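Local coordinates for transcriptional activator, putative (Pyrococcus furiosus, PDB 1RTW), which is of unknown function but adopts the all-helical fold of the TENA/THI-4/PQQC family and assembles with three further copies of itself, at residues 73-78 with 159-164; 80-85 with 150-155; 124-129 with 189-194; 128-133 with 163-168. All blocks are in the same frame, centred on the assembly; numbering follows the deposited sequence.

Contact 1: 73-78 with 159-164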
# COMPACT_ATOMS: atom_id res chain seq x y z
N ILE B 73 7.63 7.21 -16.47
CA ILE B 73 6.22 6.84 -16.54
C ILE B 73 5.55 7.50 -17.75
O ILE B 73 4.79 6.86 -18.48
CB ILE B 73 5.48 7.21 -15.25
CG1 ILE B 73 5.97 6.30 -14.12
CG2 ILE B 73 3.97 7.08 -15.44
CD1 ILE B 73 5.34 6.62 -12.77
N TYR B 74 5.89 8.77 -17.99
CA TYR B 74 5.34 9.50 -19.12
C TYR B 74 5.81 8.83 -20.42
O TYR B 74 5.01 8.59 -21.32
CB TYR B 74 5.80 10.97 -19.08
CG TYR B 74 5.24 11.81 -20.21
CD1 TYR B 74 3.86 11.99 -20.35
CD2 TYR B 74 6.08 12.39 -21.15
CE1 TYR B 74 3.34 12.73 -21.42
CE2 TYR B 74 5.57 13.13 -22.21
CZ TYR B 74 4.21 13.29 -22.34
OH TYR B 74 3.70 14.02 -23.39
N TYR B 75 7.10 8.50 -20.48
CA TYR B 75 7.70 7.84 -21.63
C TYR B 75 7.04 6.48 -21.90
O TYR B 75 6.50 6.25 -23.00
CB TYR B 75 9.21 7.68 -21.40
CG TYR B 75 9.97 6.88 -22.44
CD1 TYR B 75 9.94 7.23 -23.79
CD2 TYR B 75 10.73 5.77 -22.06
CE1 TYR B 75 10.65 6.49 -24.74
CE2 TYR B 75 11.45 5.03 -22.99
CZ TYR B 75 11.41 5.38 -24.33
OH TYR B 75 12.15 4.64 -25.22
N ILE B 76 7.00 5.61 -20.88
CA ILE B 76 6.39 4.28 -20.99
C ILE B 76 4.88 4.35 -21.31
O ILE B 76 4.36 3.46 -21.99
CB ILE B 76 6.59 3.45 -19.68
CG1 ILE B 76 8.05 3.43 -19.24
CG2 ILE B 76 6.11 2.03 -19.87
CD1 ILE B 76 9.02 3.16 -20.32
N SER B 77 4.19 5.37 -20.82
CA SER B 77 2.75 5.53 -21.07
C SER B 77 2.46 5.71 -22.57
O SER B 77 1.35 5.43 -23.03
CB SER B 77 2.18 6.75 -20.33
OG SER B 77 2.62 7.96 -20.93
N LYS B 78 3.46 6.18 -23.31
CA LYS B 78 3.32 6.38 -24.75
C LYS B 78 3.08 5.05 -25.45
O LYS B 78 2.40 5.00 -26.49
CB LYS B 78 4.56 7.08 -25.31
CG LYS B 78 4.36 8.56 -25.62
CD LYS B 78 3.58 9.28 -24.53
CE LYS B 78 3.10 10.65 -24.99
NZ LYS B 78 2.08 11.23 -24.07
N GLN B 159 17.72 3.36 -29.68
CA GLN B 159 18.80 3.92 -28.87
C GLN B 159 18.18 4.61 -27.65
O GLN B 159 18.73 4.57 -26.56
CB GLN B 159 19.61 4.93 -29.69
CG GLN B 159 20.84 5.52 -28.98
CD GLN B 159 21.95 4.50 -28.76
OE1 GLN B 159 21.85 3.34 -29.17
NE2 GLN B 159 23.02 4.93 -28.10
N GLU B 160 17.02 5.22 -27.86
CA GLU B 160 16.30 5.92 -26.81
C GLU B 160 15.93 4.97 -25.67
O GLU B 160 16.14 5.29 -24.50
CB GLU B 160 15.05 6.58 -27.38
CG GLU B 160 14.32 7.48 -26.40
CD GLU B 160 13.15 8.21 -27.03
OE1 GLU B 160 12.36 7.58 -27.76
OE2 GLU B 160 13.03 9.43 -26.79
N PHE B 161 15.37 3.82 -26.02
CA PHE B 161 14.98 2.84 -25.01
C PHE B 161 16.23 2.29 -24.32
O PHE B 161 16.23 2.11 -23.11
CB PHE B 161 14.18 1.69 -25.63
CG PHE B 161 13.45 0.86 -24.62
CD1 PHE B 161 12.24 1.30 -24.10
CD2 PHE B 161 13.98 -0.34 -24.17
CE1 PHE B 161 11.56 0.55 -23.15
CE2 PHE B 161 13.31 -1.10 -23.22
CZ PHE B 161 12.09 -0.66 -22.70
N GLY B 162 17.28 2.05 -25.09
CA GLY B 162 18.52 1.54 -24.54
C GLY B 162 19.14 2.50 -23.55
O GLY B 162 19.81 2.09 -22.60
N GLU B 163 18.92 3.79 -23.77
CA GLU B 163 19.45 4.81 -22.88
C GLU B 163 18.66 4.78 -21.58
O GLU B 163 19.20 4.95 -20.49
CB GLU B 163 19.37 6.19 -23.55
CG GLU B 163 20.35 6.34 -24.70
CD GLU B 163 20.21 7.65 -25.46
OE1 GLU B 163 19.07 8.10 -25.69
OE2 GLU B 163 21.25 8.22 -25.84
N TYR B 164 17.36 4.54 -21.72
CA TYR B 164 16.45 4.43 -20.59
C TYR B 164 16.86 3.22 -19.75
O TYR B 164 16.91 3.29 -18.52
CB TYR B 164 15.02 4.30 -21.12
CG TYR B 164 14.01 3.74 -20.15
CD1 TYR B 164 13.77 4.36 -18.92
CD2 TYR B 164 13.29 2.58 -20.46
CE1 TYR B 164 12.85 3.84 -18.03
CE2 TYR B 164 12.36 2.05 -19.57
CZ TYR B 164 12.15 2.68 -18.36
OH TYR B 164 11.23 2.17 -17.47
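The ring of Tyr-75 turns its edge toward a face of Tyr-164 in a T-shaped stack, with centroids 5.6 Å apart and planes at 73°. Tyr-75 CD2 stands over the rim of that face rather than its centre, while Tyr-164 CD2 lies near the plane of the Tyr-75 ring. The same CD2 of Tyr-164 also sits over one face of Phe-161, so three rings interlock. At the edge of Phe-161, close to its plane, comes the Tyr-75 hydroxyl, with OH 3.5 Å from Phe-161 CD1 and 3.4 Å from Phe-161 CA. With CG anti to the backbone N (chi1 174°), Tyr-75 is directed at the opposite helix. Ile-76 CD1 meets Tyr-164 CE2 at 3.6 Å, approaching the ring obliquely. On the outer side the extended chain of Glu-160 slides past Tyr-75 in the opposite direction, bringing its OE1 to 3.6 Å from Tyr-75 CE1.

No hydrogen bond joins the two segments. The Tyr-164 hydroxyl is held by Glu-129, and the amide of Phe-161 is bonded to Ser-158. Cohesion across this interface therefore comes from aromatic and aliphatic packing, and the polar group of Tyr-164 is spent on a third helix.

Contact 2: 80-85 with 150-155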
# COMPACT_ATOMS: atom_id res chain seq x y z
N LEU B 80 1.10 2.81 -24.64
CA LEU B 80 -0.33 2.54 -24.72
C LEU B 80 -0.88 2.97 -26.06
O LEU B 80 -1.62 2.22 -26.69
CB LEU B 80 -1.10 3.28 -23.62
CG LEU B 80 -0.79 2.83 -22.19
CD1 LEU B 80 -1.61 3.64 -21.21
CD2 LEU B 80 -1.05 1.33 -22.05
N GLU B 81 -0.52 4.17 -26.49
CA GLU B 81 -0.95 4.71 -27.78
C GLU B 81 -0.43 3.81 -28.90
O GLU B 81 -1.14 3.54 -29.87
CB GLU B 81 -0.42 6.14 -27.97
CG GLU B 81 -0.74 7.10 -26.83
CD GLU B 81 -0.03 8.45 -26.95
OE1 GLU B 81 -0.47 9.42 -26.29
OE2 GLU B 81 0.98 8.54 -27.69
N MSE B 82 0.80 3.34 -28.75
CA MSE B 82 1.40 2.46 -29.75
C MSE B 82 0.58 1.18 -29.92
O MSE B 82 0.38 0.71 -31.05
CB MSE B 82 2.85 2.14 -29.35
CG MSE B 82 3.51 1.10 -30.22
SE MSE B 82 5.35 0.81 -29.77
CE MSE B 82 5.12 -0.15 -28.11
N PHE B 83 0.10 0.62 -28.81
CA PHE B 83 -0.70 -0.59 -28.86
C PHE B 83 -2.07 -0.28 -29.45
O PHE B 83 -2.59 -1.03 -30.26
CB PHE B 83 -0.89 -1.19 -27.46
CG PHE B 83 0.22 -2.11 -27.03
CD1 PHE B 83 0.03 -3.48 -27.05
CD2 PHE B 83 1.43 -1.60 -26.56
CE1 PHE B 83 1.04 -4.35 -26.62
CE2 PHE B 83 2.44 -2.46 -26.13
CZ PHE B 83 2.24 -3.85 -26.16
N GLU B 84 -2.64 0.85 -29.04
CA GLU B 84 -3.96 1.26 -29.51
C GLU B 84 -4.02 1.58 -31.01
O GLU B 84 -5.00 1.24 -31.66
CB GLU B 84 -4.45 2.45 -28.69
CG GLU B 84 -4.75 2.08 -27.25
CD GLU B 84 -4.58 3.24 -26.28
OE1 GLU B 84 -4.26 4.37 -26.71
OE2 GLU B 84 -4.75 3.01 -25.06
N LYS B 85 -2.98 2.23 -31.53
CA LYS B 85 -2.91 2.58 -32.94
C LYS B 85 -2.92 1.27 -33.73
O LYS B 85 -3.86 0.98 -34.47
CB LYS B 85 -1.62 3.36 -33.25
CG LYS B 85 -1.73 4.34 -34.42
CD LYS B 85 -0.37 4.67 -35.01
CE LYS B 85 0.19 3.47 -35.77
NZ LYS B 85 1.62 3.59 -36.14
N GLN B 150 7.06 -3.47 -37.38
CA GLN B 150 8.30 -2.71 -37.23
C GLN B 150 8.24 -1.68 -36.10
O GLN B 150 9.24 -1.46 -35.41
CB GLN B 150 8.64 -2.03 -38.56
CG GLN B 150 10.05 -1.48 -38.62
CD GLN B 150 11.09 -2.56 -38.50
OE1 GLN B 150 10.97 -3.64 -39.08
NE2 GLN B 150 12.15 -2.27 -37.74
N GLU B 151 7.07 -1.09 -35.89
CA GLU B 151 6.88 -0.08 -34.84
C GLU B 151 7.37 -0.60 -33.49
O GLU B 151 8.16 0.06 -32.81
CB GLU B 151 5.41 0.33 -34.72
CG GLU B 151 4.74 0.69 -36.04
CD GLU B 151 3.73 -0.36 -36.49
OE1 GLU B 151 4.13 -1.53 -36.71
OE2 GLU B 151 2.53 -0.01 -36.62
N PHE B 152 6.91 -1.80 -33.12
CA PHE B 152 7.29 -2.44 -31.86
C PHE B 152 8.76 -2.82 -31.80
O PHE B 152 9.41 -2.65 -30.77
CB PHE B 152 6.44 -3.69 -31.61
CG PHE B 152 4.98 -3.40 -31.51
CD1 PHE B 152 4.40 -3.17 -30.28
CD2 PHE B 152 4.20 -3.32 -32.65
CE1 PHE B 152 3.06 -2.85 -30.19
CE2 PHE B 152 2.86 -3.00 -32.57
CZ PHE B 152 2.28 -2.77 -31.34
N ILE B 153 9.27 -3.36 -32.91
CA ILE B 153 10.66 -3.76 -32.99
C ILE B 153 11.56 -2.56 -32.76
O ILE B 153 12.52 -2.64 -32.00
CB ILE B 153 10.98 -4.38 -34.35
CG1 ILE B 153 10.05 -5.55 -34.62
CG2 ILE B 153 12.41 -4.88 -34.38
CD1 ILE B 153 10.18 -6.11 -36.01
N ASN B 154 11.23 -1.45 -33.41
CA ASN B 154 12.00 -0.22 -33.29
C ASN B 154 11.93 0.42 -31.92
O ASN B 154 12.95 0.82 -31.38
CB ASN B 154 11.55 0.82 -34.33
CG ASN B 154 12.01 0.48 -35.75
OD1 ASN B 154 13.01 -0.22 -35.94
ND2 ASN B 154 11.28 0.99 -36.74
N HIS B 155 10.73 0.51 -31.34
CA HIS B 155 10.60 1.13 -30.03
C HIS B 155 11.44 0.46 -28.94
O HIS B 155 12.20 1.14 -28.25
CB HIS B 155 9.13 1.21 -29.59
CG HIS B 155 8.97 1.73 -28.19
ND1 HIS B 155 8.58 0.93 -27.14
CD2 HIS B 155 9.25 2.94 -27.66
CE1 HIS B 155 8.64 1.62 -26.02
NE2 HIS B 155 9.05 2.84 -26.30
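The helical segments 80-85 and 150-155 run nearly antiparallel, at 163° with axes 11.0 Å apart, and their closest CA pair, Met-82 and Glu-151, is 7.9 Å apart. Met-82, a selenomethionine, reaches across. Its chain is extended through CG and SE and then bends at the last torsion (chi3 73°), which turns CE in between Phe-152 and His-155. CE lies 3.8 Å from Phe-152 CD1 and 3.8 Å from His-155 ND1, while CG rests over a face of the Phe-152 ring. The selenium makes a Met-aromatic contact with Phe-152, oblique to the ring normal, and it also touches CB of His-155.

Phe-152 is engaged in a second way at its rim. Its CE1 points at the middle of a face of Phe-83, 4.0 Å above that plane, in an edge-to-face pair with the rings at 83°. At the solvent-facing end Lys-85 NZ and Glu-151 OE2 form a long salt bridge of 3.7 Å, probably a weak one. Each of the two charges also has a further weak partner on helix 66-89, Glu-89 for the lysine and Lys-86 for the glutamate.

Behind the interface, Phe-83 packs on Leu-40 and Asp-43 of helix 33-60. On the far side Ile-153 meets Trp-136 and Val-139 of helix 118-142, so the short helix 150-157 lies between helices 66-89 and 118-142, in a chain without strands.

Contact 3: 124-129 with 189-194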
# COMPACT_ATOMS: atom_id res chain seq x y z
N ALA B 124 13.19 -5.40 -10.07
CA ALA B 124 12.17 -5.97 -10.96
C ALA B 124 11.99 -5.08 -12.20
O ALA B 124 11.82 -5.59 -13.31
CB ALA B 124 10.84 -6.13 -10.23
N LEU B 125 12.06 -3.76 -11.99
CA LEU B 125 11.92 -2.82 -13.08
C LEU B 125 13.04 -3.04 -14.10
O LEU B 125 12.78 -3.22 -15.28
CB LEU B 125 11.96 -1.38 -12.57
CG LEU B 125 11.96 -0.31 -13.67
CD1 LEU B 125 10.63 -0.34 -14.41
CD2 LEU B 125 12.19 1.04 -13.07
N TYR B 126 14.28 -3.05 -13.62
CA TYR B 126 15.44 -3.26 -14.47
C TYR B 126 15.29 -4.52 -15.31
O TYR B 126 15.43 -4.48 -16.53
CB TYR B 126 16.73 -3.39 -13.63
CG TYR B 126 17.96 -3.71 -14.47
CD1 TYR B 126 18.32 -2.89 -15.54
CD2 TYR B 126 18.73 -4.83 -14.20
CE1 TYR B 126 19.42 -3.19 -16.32
CE2 TYR B 126 19.85 -5.14 -14.99
CZ TYR B 126 20.18 -4.31 -16.05
OH TYR B 126 21.27 -4.60 -16.85
N CYS B 127 15.02 -5.62 -14.64
CA CYS B 127 14.85 -6.91 -15.29
C CYS B 127 13.84 -6.86 -16.44
O CYS B 127 14.14 -7.25 -17.56
CB CYS B 127 14.43 -7.95 -14.24
SG CYS B 127 14.28 -9.63 -14.86
N GLU B 128 12.64 -6.36 -16.16
CA GLU B 128 11.58 -6.24 -17.16
C GLU B 128 11.96 -5.38 -18.38
O GLU B 128 11.60 -5.70 -19.51
CB GLU B 128 10.33 -5.63 -16.50
CG GLU B 128 9.44 -4.79 -17.44
CD GLU B 128 8.83 -3.56 -16.77
OE1 GLU B 128 9.19 -3.25 -15.62
OE2 GLU B 128 7.98 -2.90 -17.37
N GLU B 129 12.62 -4.26 -18.14
CA GLU B 129 13.01 -3.37 -19.23
C GLU B 129 14.20 -3.92 -20.00
O GLU B 129 14.20 -3.92 -21.22
CB GLU B 129 13.33 -1.96 -18.72
CG GLU B 129 12.22 -1.31 -17.87
CD GLU B 129 10.92 -1.09 -18.64
OE1 GLU B 129 10.52 -1.98 -19.40
OE2 GLU B 129 10.26 -0.05 -18.46
N GLU B 189 16.59 -12.74 -5.91
CA GLU B 189 15.47 -13.66 -6.04
C GLU B 189 14.36 -13.07 -6.91
O GLU B 189 13.78 -13.77 -7.74
CB GLU B 189 14.90 -14.03 -4.67
CG GLU B 189 15.67 -15.14 -3.95
CD GLU B 189 15.75 -16.44 -4.75
OE1 GLU B 189 14.76 -16.79 -5.44
OE2 GLU B 189 16.80 -17.11 -4.70
N VAL B 190 14.06 -11.79 -6.71
CA VAL B 190 13.02 -11.14 -7.50
C VAL B 190 13.44 -11.10 -8.97
O VAL B 190 12.62 -11.38 -9.85
CB VAL B 190 12.68 -9.73 -6.95
CG1 VAL B 190 11.80 -8.98 -7.92
CG2 VAL B 190 11.95 -9.87 -5.62
N PHE B 191 14.71 -10.81 -9.23
CA PHE B 191 15.22 -10.75 -10.60
C PHE B 191 15.03 -12.11 -11.29
O PHE B 191 14.64 -12.19 -12.46
CB PHE B 191 16.70 -10.34 -10.63
CG PHE B 191 17.24 -10.08 -12.02
CD1 PHE B 191 17.69 -11.13 -12.83
CD2 PHE B 191 17.25 -8.79 -12.55
CE1 PHE B 191 18.14 -10.90 -14.13
CE2 PHE B 191 17.71 -8.54 -13.85
CZ PHE B 191 18.15 -9.60 -14.64
N LYS B 192 15.33 -13.18 -10.55
CA LYS B 192 15.19 -14.54 -11.05
C LYS B 192 13.73 -14.83 -11.39
O LYS B 192 13.42 -15.33 -12.47
CB LYS B 192 15.67 -15.54 -9.99
CG LYS B 192 15.40 -17.00 -10.33
CD LYS B 192 16.00 -17.93 -9.28
CE LYS B 192 17.51 -17.79 -9.22
NZ LYS B 192 18.10 -18.58 -8.10
N GLU B 193 12.84 -14.48 -10.47
CA GLU B 193 11.42 -14.72 -10.65
C GLU B 193 10.87 -13.90 -11.82
O GLU B 193 10.10 -14.43 -12.63
CB GLU B 193 10.67 -14.43 -9.34
CG GLU B 193 9.25 -14.98 -9.27
CD GLU B 193 9.15 -16.51 -9.26
OE1 GLU B 193 8.02 -17.02 -9.37
OE2 GLU B 193 10.19 -17.20 -9.12
N VAL B 194 11.28 -12.64 -11.94
CA VAL B 194 10.80 -11.81 -13.04
C VAL B 194 11.31 -12.38 -14.37
O VAL B 194 10.60 -12.35 -15.38
CB VAL B 194 11.19 -10.30 -12.89
CG1 VAL B 194 10.78 -9.50 -14.13
CG2 VAL B 194 10.51 -9.72 -11.67
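Cys-127 reaches from its helix onto the ring of Phe-191. Its CB is tightly packed against the ring rim, 3.4 Å from Phe-191 CE2. With the sulfur anti to the backbone N (chi1 -176°), SG is carried on over the face, 3.8 Å from the Phe-191 centroid and only 11° off the ring normal, so it sits almost above the ring centre in a sulfur-aromatic contact. On the side turned away from the ring, SG meets Val-194 CG1 at 3.6 Å, so the sulfur is held between the aromatic face and the valine methyl.

Smaller side chains pack beside it. Ala-124 CB fits between two valines one helical turn apart, 3.8 Å from Val-190 CG1 and 3.9 Å from Val-194 CG2. The edge of Phe-191 is approached by Tyr-126, whose CD2 lies 3.9 Å from Phe-191 CE2. The axes approach to 9.0 Å and cross at 31°, both helices running roughly the same way. Glu-128 and Glu-129, also on helix 118-142, lie close to a bound phosphate ion.

All seven touching residues are buried. Helix 2-8 places Leu-6 on Phe-191, and helix 100-115 places Tyr-105 on Val-194. Such tight apolar packing between long helices is characteristic of the interior of an all-helical bundle, here that of the TENA/THI-4/PQQC family.

Contact 4: 128-133 with 163-168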
# COMPACT_ATOMS: atom_id res chain seq x y z
N GLU B 128 12.64 -6.36 -16.16
CA GLU B 128 11.58 -6.24 -17.16
C GLU B 128 11.96 -5.38 -18.38
O GLU B 128 11.60 -5.70 -19.51
CB GLU B 128 10.33 -5.63 -16.50
CG GLU B 128 9.44 -4.79 -17.44
CD GLU B 128 8.83 -3.56 -16.77
OE1 GLU B 128 9.19 -3.25 -15.62
OE2 GLU B 128 7.98 -2.90 -17.37
N GLU B 129 12.62 -4.26 -18.14
CA GLU B 129 13.01 -3.37 -19.23
C GLU B 129 14.20 -3.92 -20.00
O GLU B 129 14.20 -3.92 -21.22
CB GLU B 129 13.33 -1.96 -18.72
CG GLU B 129 12.22 -1.31 -17.87
CD GLU B 129 10.92 -1.09 -18.64
OE1 GLU B 129 10.52 -1.98 -19.40
OE2 GLU B 129 10.26 -0.05 -18.46
N LYS B 130 15.19 -4.42 -19.26
CA LYS B 130 16.39 -4.98 -19.85
C LYS B 130 16.06 -6.23 -20.67
O LYS B 130 16.63 -6.45 -21.75
CB LYS B 130 17.40 -5.29 -18.75
CG LYS B 130 18.66 -5.99 -19.20
CD LYS B 130 19.51 -5.12 -20.09
CE LYS B 130 20.81 -5.81 -20.43
NZ LYS B 130 21.58 -5.04 -21.44
N ALA B 131 15.10 -7.02 -20.19
CA ALA B 131 14.68 -8.22 -20.90
C ALA B 131 14.11 -7.87 -22.27
O ALA B 131 14.47 -8.49 -23.28
CB ALA B 131 13.66 -8.97 -20.09
N TYR B 132 13.22 -6.88 -22.32
CA TYR B 132 12.60 -6.49 -23.57
C TYR B 132 13.57 -5.81 -24.53
O TYR B 132 13.46 -5.96 -25.75
CB TYR B 132 11.37 -5.62 -23.33
CG TYR B 132 10.08 -6.32 -23.66
CD1 TYR B 132 9.03 -5.64 -24.26
CD2 TYR B 132 9.94 -7.69 -23.42
CE1 TYR B 132 7.85 -6.31 -24.61
CE2 TYR B 132 8.76 -8.37 -23.78
CZ TYR B 132 7.72 -7.67 -24.37
OH TYR B 132 6.56 -8.34 -24.71
N TYR B 133 14.52 -5.08 -23.96
CA TYR B 133 15.53 -4.40 -24.77
C TYR B 133 16.34 -5.44 -25.53
O TYR B 133 16.52 -5.33 -26.74
CB TYR B 133 16.44 -3.54 -23.89
CG TYR B 133 17.53 -2.81 -24.65
CD1 TYR B 133 17.25 -2.08 -25.80
CD2 TYR B 133 18.85 -2.86 -24.20
CE1 TYR B 133 18.26 -1.42 -26.50
CE2 TYR B 133 19.87 -2.20 -24.89
CZ TYR B 133 19.58 -1.49 -26.03
OH TYR B 133 20.59 -0.83 -26.70
N GLU B 163 18.92 3.79 -23.77
CA GLU B 163 19.45 4.81 -22.88
C GLU B 163 18.66 4.78 -21.58
O GLU B 163 19.20 4.95 -20.49
CB GLU B 163 19.37 6.19 -23.55
CG GLU B 163 20.35 6.34 -24.70
CD GLU B 163 20.21 7.65 -25.46
OE1 GLU B 163 19.07 8.10 -25.69
OE2 GLU B 163 21.25 8.22 -25.84
N TYR B 164 17.36 4.54 -21.72
CA TYR B 164 16.45 4.43 -20.59
C TYR B 164 16.86 3.22 -19.75
O TYR B 164 16.91 3.29 -18.52
CB TYR B 164 15.02 4.30 -21.12
CG TYR B 164 14.01 3.74 -20.15
CD1 TYR B 164 13.77 4.36 -18.92
CD2 TYR B 164 13.29 2.58 -20.46
CE1 TYR B 164 12.85 3.84 -18.03
CE2 TYR B 164 12.36 2.05 -19.57
CZ TYR B 164 12.15 2.68 -18.36
OH TYR B 164 11.23 2.17 -17.47
N VAL B 165 17.20 2.12 -20.42
CA VAL B 165 17.64 0.90 -19.74
C VAL B 165 18.96 1.16 -19.03
O VAL B 165 19.14 0.77 -17.87
CB VAL B 165 17.81 -0.28 -20.73
CG1 VAL B 165 18.49 -1.45 -20.06
CG2 VAL B 165 16.45 -0.71 -21.26
N LYS B 166 19.87 1.83 -19.72
CA LYS B 166 21.18 2.16 -19.16
C LYS B 166 21.03 3.05 -17.93
O LYS B 166 21.76 2.90 -16.95
CB LYS B 166 22.04 2.86 -20.22
CG LYS B 166 23.49 3.09 -19.80
CD LYS B 166 24.27 1.79 -19.66
CE LYS B 166 24.43 1.07 -21.00
NZ LYS B 166 25.14 1.90 -22.01
N ARG B 167 20.05 3.95 -17.99
CA ARG B 167 19.77 4.87 -16.90
C ARG B 167 19.26 4.12 -15.67
O ARG B 167 19.63 4.45 -14.54
CB ARG B 167 18.76 5.93 -17.35
CG ARG B 167 18.65 7.12 -16.42
CD ARG B 167 17.65 8.16 -16.93
NE ARG B 167 17.53 9.29 -16.01
CZ ARG B 167 16.56 10.20 -16.04
NH1 ARG B 167 15.59 10.13 -16.95
NH2 ARG B 167 16.55 11.20 -15.16
N ILE B 168 18.44 3.09 -15.89
CA ILE B 168 17.90 2.28 -14.79
C ILE B 168 19.04 1.47 -14.17
O ILE B 168 19.16 1.36 -12.95
CB ILE B 168 16.79 1.30 -15.29
CG1 ILE B 168 15.53 2.08 -15.68
CG2 ILE B 168 16.43 0.30 -14.20
CD1 ILE B 168 14.54 1.27 -16.47
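The polar part of this contact is a single hydrogen bond, from Tyr-164 OH to Glu-129 OE2, at 2.6 Å. The carboxylate oxygen receives it on its anti lone pair, on the side away from OE1, and lies at the edge of the tyrosine ring, in the ring plane. The carboxylate itself is turned 79° to that plane. In the glutamate, CG stands anti to the carbonyl carbon and the chain then bends at chi2 (-63°), which swings the carboxylate toward Tyr-164. Its other oxygen, OE1, lies close to a bound phosphate ion, probably from the crystallisation liquor, so the tyrosine grips one oxygen while the second looks toward the ion.

Apolar contacts make up the remainder. Ile-168 CD1 touches Glu-129 CG at 3.7 Å and at the same time covers the rim of one face of Tyr-164, backing both partners of the bond. Val-165 sits opposite Lys-130, their CA atoms 6.0 Å apart, and its two methyls have different partners. CG1 meets Lys-130 CD at 3.8 Å, whereas CG2 packs against Tyr-133 CB at 3.9 Å. The aliphatic part of Lys-130 thus serves the packing, while its NZ makes a salt bridge to Glu-134 of its own helix.

The helices cross at 145°, mostly antiparallel, with axes 9.6 Å apart. Helix 66-89 adds Phe-68 against Ile-168, helix 33-60 adds Met-54 against Tyr-164, and helix 11-15 lays Trp-14 on Lys-130, so the pair is flanked by three other helices.

From the N terminus, helix 66-89 supplies the first halves of contacts 1 and 2. Contact 1 closes the wider loop, from 73-78 to 159-164, and contact 2, from 80-85 to 150-155, is nested inside it. Helix 118-142 starts contacts 3 and 4 from overlapping stretches that share Glu-128 and Glu-129. Contact 4 returns at 163-168, ending, with Tyr-164 shared, on the same stretch as contact 1 and crossing contact 2, while contact 3 runs on to 189-194 and crosses contacts 1 and 2. Contacts 1, 4 and 3 tie helices 66-89, 159-176, 118-142 and 181-201 in series, and contact 2 adds helix 150-157 to the first. Contacts 2 and 3 lie about 23 Å apart between centres.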